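Local coordinates for protein putative histidinol-phosphate aminotransferase (Erwinia carotovora atroseptica, PDB 3LY1) that binds pyridoxal 5'-phosphate and probably works as an aminotransferase, perhaps on histidinol phosphate, at residues 156-159 against 160-164; 275-278 against 279-282. All blocks are in the same frame, centred on the assembly; numbering follows the deposited sequence.

Contact 1 of 2, residues 156-159 against 160-164; sequences TITP and ADVIE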
loop_
_atom_site.group_PDB
_atom_site.type_symbol
_atom_site.label_atom_id
_atom_site.label_comp_id
_atom_site.label_asym_id
_atom_site.label_seq_id
_atom_site.Cartn_x
_atom_site.Cartn_y
_atom_site.Cartn_z
ATOM N N THR A 156 27.834 -1.284 3.311
ATOM C CA THR A 156 28.857 -0.714 2.451
ATOM C C THR A 156 28.260 -0.128 1.181
ATOM O O THR A 156 27.165 -0.486 0.763
ATOM C CB THR A 156 29.885 -1.767 2.077
ATOM O OG1 THR A 156 29.226 -2.931 1.509
ATOM C CG2 THR A 156 30.662 -2.181 3.367
ATOM N N ILE A 157 29.020 0.767 0.567
ATOM C CA ILE A 157 28.712 1.257 -0.780
ATOM C C ILE A 157 29.601 0.603 -1.835
ATOM O O ILE A 157 30.706 0.116 -1.540
ATOM C CB ILE A 157 28.808 2.798 -0.878
ATOM C CG1 ILE A 157 30.219 3.312 -0.555
ATOM C CG2 ILE A 157 27.726 3.454 0.012
ATOM C CD1 ILE A 157 31.170 3.460 -1.787
ATOM N N THR A 158 29.077 0.580 -3.057
ATOM C CA THR A 158 29.813 0.222 -4.251
ATOM C C THR A 158 30.128 1.547 -4.939
ATOM O O THR A 158 29.237 2.341 -5.181
ATOM C CB THR A 158 28.955 -0.647 -5.156
ATOM O OG1 THR A 158 28.574 -1.829 -4.438
ATOM C CG2 THR A 158 29.732 -1.057 -6.449
ATOM N N PRO A 159 31.413 1.819 -5.220
ATOM C CA PRO A 159 31.741 3.093 -5.895
ATOM C C PRO A 159 30.967 3.365 -7.188
ATOM O O PRO A 159 30.769 2.456 -8.007
ATOM C CB PRO A 159 33.230 2.953 -6.186
ATOM C CG PRO A 159 33.733 1.964 -5.200
ATOM C CD PRO A 159 32.606 0.979 -5.047
ATOM N N ALA A 160 30.569 4.617 -7.402
ATOM C CA ALA A 160 29.841 4.960 -8.630
ATOM C C ALA A 160 30.614 4.645 -9.918
ATOM O O ALA A 160 29.992 4.274 -10.939
ATOM C CB ALA A 160 29.418 6.405 -8.618
ATOM N N ASP A 161 31.947 4.728 -9.888
ATOM C CA ASP A 161 32.710 4.498 -11.118
ATOM C C ASP A 161 32.785 3.022 -11.518
ATOM O O ASP A 161 33.269 2.684 -12.586
ATOM C CB ASP A 161 34.089 5.188 -11.092
ATOM C CG ASP A 161 35.046 4.626 -10.053
ATOM O OD1 ASP A 161 34.687 3.645 -9.348
ATOM O OD2 ASP A 161 36.195 5.160 -9.962
ATOM N N VAL A 162 32.307 2.144 -10.653
ATOM C CA VAL A 162 32.195 0.719 -10.937
ATOM C C VAL A 162 30.790 0.389 -11.490
ATOM O O VAL A 162 30.655 -0.350 -12.454
ATOM C CB VAL A 162 32.513 -0.052 -9.652
ATOM C CG1 VAL A 162 32.055 -1.523 -9.725
ATOM C CG2 VAL A 162 33.990 0.079 -9.357
ATOM N N ILE A 163 29.753 0.985 -10.917
ATOM C CA ILE A 163 28.355 0.769 -11.387
ATOM C C ILE A 163 27.950 1.554 -12.657
ATOM O O ILE A 163 27.373 0.967 -13.601
ATOM C CB ILE A 163 27.352 1.062 -10.248
ATOM C CG1 ILE A 163 27.565 0.031 -9.129
ATOM C CG2 ILE A 163 25.905 1.030 -10.758
ATOM C CD1 ILE A 163 26.612 0.122 -7.929
ATOM N N GLU A 164 28.227 2.848 -12.684
ATOM C CA GLU A 164 27.775 3.709 -13.798
ATOM C C GLU A 164 28.213 3.246 -15.199
ATOM O O GLU A 164 27.381 3.250 -16.111
ATOM C CB GLU A 164 28.134 5.180 -13.589
ATOM C CG GLU A 164 27.414 5.834 -12.427
ATOM C CD GLU A 164 27.907 7.253 -12.110
ATOM O OE1 GLU A 164 28.837 7.752 -12.798
ATOM O OE2 GLU A 164 27.365 7.879 -11.162
#
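P159, the N-cap residue of helix 160-168, turns its carbonyl into the helix start and meets the first-turn amides of V162 and I163. The N of V162 lies 3.1 Å from O of P159, with an N-H...O angle of 154°. It sits above the carbonyl plane, 53° out of it, and not on a lone pair. The second bond, from N of I163 to the same O at 3.4 Å, is weak though fairly straight. The flank of the proline ring is met by a carboxylate: OD1 of D161 comes to 3.5 Å from CB of P159. The D161 torsion, chi1 66°, sets CG between backbone N and carbonyl carbon and so turns the group back toward the ring.

On the buried side T158 supplies a methyl contact. Its CG2 lies 3.6 Å from CG1 of I163 and equally close to CD1, the two side chains crossing at about a right angle. CG1 of V162 touches the same methyl more loosely, at 4.0 Å. I129 of helix 129-137 packs on that side too, against both T158 and V162, while the backbone N of T158 bonds to OD1 of N149. One carbonyl oxygen thus takes one sound and one weak first-turn N-H, which implies that within this contact the start of the helix is held mainly by the V162 bond.

Contact 2 of 2, residues 275-278 against 279-282; sequences ILLK and ALED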
loop_
_atom_site.group_PDB
_atom_site.type_symbol
_atom_site.label_atom_id
_atom_site.label_comp_id
_atom_site.label_asym_id
_atom_site.label_seq_id
_atom_site.Cartn_x
_atom_site.Cartn_y
_atom_site.Cartn_z
ATOM N N ILE A 275 30.165 5.735 18.431
ATOM C CA ILE A 275 30.076 5.088 19.736
ATOM C C ILE A 275 30.157 3.571 19.621
ATOM O O ILE A 275 30.869 2.922 20.377
ATOM C CB ILE A 275 28.785 5.469 20.467
ATOM C CG1 ILE A 275 28.850 6.951 20.828
ATOM C CG2 ILE A 275 28.585 4.628 21.764
ATOM C CD1 ILE A 275 27.519 7.514 21.330
ATOM N N LEU A 276 29.422 3.005 18.673
ATOM C CA LEU A 276 29.490 1.570 18.445
ATOM C C LEU A 276 30.871 1.116 17.944
ATOM O O LEU A 276 31.395 0.092 18.436
ATOM C CB LEU A 276 28.369 1.126 17.514
ATOM C CG LEU A 276 28.349 -0.375 17.192
ATOM C CD1 LEU A 276 28.219 -1.263 18.440
ATOM C CD2 LEU A 276 27.190 -0.596 16.241
ATOM N N LEU A 277 31.446 1.866 16.993
ATOM C CA LEU A 277 32.754 1.530 16.397
ATOM C C LEU A 277 33.869 1.563 17.460
ATOM O O LEU A 277 34.726 0.673 17.463
ATOM C CB LEU A 277 33.103 2.434 15.198
ATOM C CG LEU A 277 32.167 2.391 13.962
ATOM C CD1 LEU A 277 32.793 3.072 12.721
ATOM C CD2 LEU A 277 31.735 0.945 13.624
ATOM N N LYS A 278 33.811 2.534 18.369
ATOM C CA LYS A 278 34.757 2.626 19.490
ATOM C C LYS A 278 34.717 1.339 20.313
ATOM O O LYS A 278 35.752 0.778 20.637
ATOM C CB LYS A 278 34.438 3.842 20.385
ATOM C CG LYS A 278 35.533 4.202 21.410
ATOM C CD LYS A 278 35.139 5.390 22.308
ATOM C CE LYS A 278 35.906 5.420 23.642
ATOM N NZ LYS A 278 37.379 5.441 23.447
ATOM N N ALA A 279 33.507 0.862 20.648
ATOM C CA ALA A 279 33.351 -0.417 21.386
ATOM C C ALA A 279 33.907 -1.633 20.618
ATOM O O ALA A 279 34.589 -2.477 21.212
ATOM C CB ALA A 279 31.880 -0.655 21.816
ATOM N N LEU A 280 33.643 -1.717 19.311
ATOM C CA LEU A 280 34.130 -2.828 18.478
ATOM C C LEU A 280 35.681 -2.881 18.393
ATOM O O LEU A 280 36.301 -3.961 18.493
ATOM C CB LEU A 280 33.489 -2.792 17.077
ATOM C CG LEU A 280 31.973 -3.037 17.051
ATOM C CD1 LEU A 280 31.397 -2.715 15.664
ATOM C CD2 LEU A 280 31.628 -4.511 17.445
ATOM N N GLU A 281 36.278 -1.713 18.185
ATOM C CA GLU A 281 37.726 -1.526 18.254
ATOM C C GLU A 281 38.343 -1.937 19.596
ATOM O O GLU A 281 39.363 -2.602 19.614
ATOM C CB GLU A 281 38.078 -0.079 17.904
ATOM C CG GLU A 281 37.998 0.098 16.414
ATOM C CD GLU A 281 38.106 1.510 15.979
ATOM O OE1 GLU A 281 38.443 2.372 16.834
ATOM O OE2 GLU A 281 37.844 1.758 14.776
ATOM N N ASP A 282 37.705 -1.584 20.705
ATOM C CA ASP A 282 38.192 -1.999 22.024
ATOM C C ASP A 282 38.128 -3.532 22.154
ATOM O O ASP A 282 38.989 -4.143 22.746
ATOM C CB ASP A 282 37.343 -1.379 23.115
ATOM C CG ASP A 282 37.555 0.150 23.255
ATOM O OD1 ASP A 282 38.522 0.720 22.683
ATOM O OD2 ASP A 282 36.727 0.777 23.944
HETATM O O HOH W 1 36.944 2.813 25.458
#
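L276 and L280, one turn apart on helix 259-283, carry the apolar part of this contact. CD1 of L280 lies 4.1 Å from CG of L276, and the two chains cross obliquely. With chi1 at 180°, L276 sends its CG forward, toward the C-terminal end of the helix; L280, with chi1 at -66°, sends its CG back toward the N-terminal end, and the two branches converge. The same CD1 of L280 comes to 4.2 Å from CD2 of L277, so one methyl touches two leucines.

Backbone bonds of the i to i+4 kind join the segments. The straightest runs from N of E281 to O of L277, 2.9 Å long with an N-H...O angle of 175°. N of L280 reaches O of L276 at 3.0 Å, and N of D282 reaches O of K278 at 3.1 Å; the bond from A279 to I275 is weak. This is regular alpha-helix, and as in fold-type I aminotransferases this part of it belongs to the smaller C-terminal domain. Its leucine-rich side faces strand 294-298 and helix 335-350: V295 touches L276, L277 and L280, M345 touches L276 and L280, and A342 packs on A279.

Polar side chains occupy the more exposed part of the surface. OD2 of D282 has a direct salt bridge to R346 of helix 335-350, which probably favours the charged carboxylate. In the modelled conformer of K278 a water may also join NZ to that OD2, but the link is tentative, being weak at NZ (3.3 Å from the water) and unusually short at OD2. The E281 chain runs back toward the N-terminal end of the helix with its CG 3.5 Å from O of L277, and its OE2 is hydrogen-bonded to the hydroxyl of Y287.

Contacts 1 and 2 are separate in space: their centres are 27 Å apart and their nearest atoms about 11 Å, without touching. Contact 1 precedes contact 2 in the chain. Residues 156-164 follow strand 143-148 of the seven-stranded mixed sheet and form a helix start, whereas 275-282 lie within a long helix beside the two-stranded sheet 294-298/327-331. Contact 1 stands back from the cofactor: the side chain of T158 is about 12 Å from bound pyridoxal phosphate and about 12 Å from that of N152, a cofactor-binding residue, so neither is touched. Contact 2 lies away from the cofactor site.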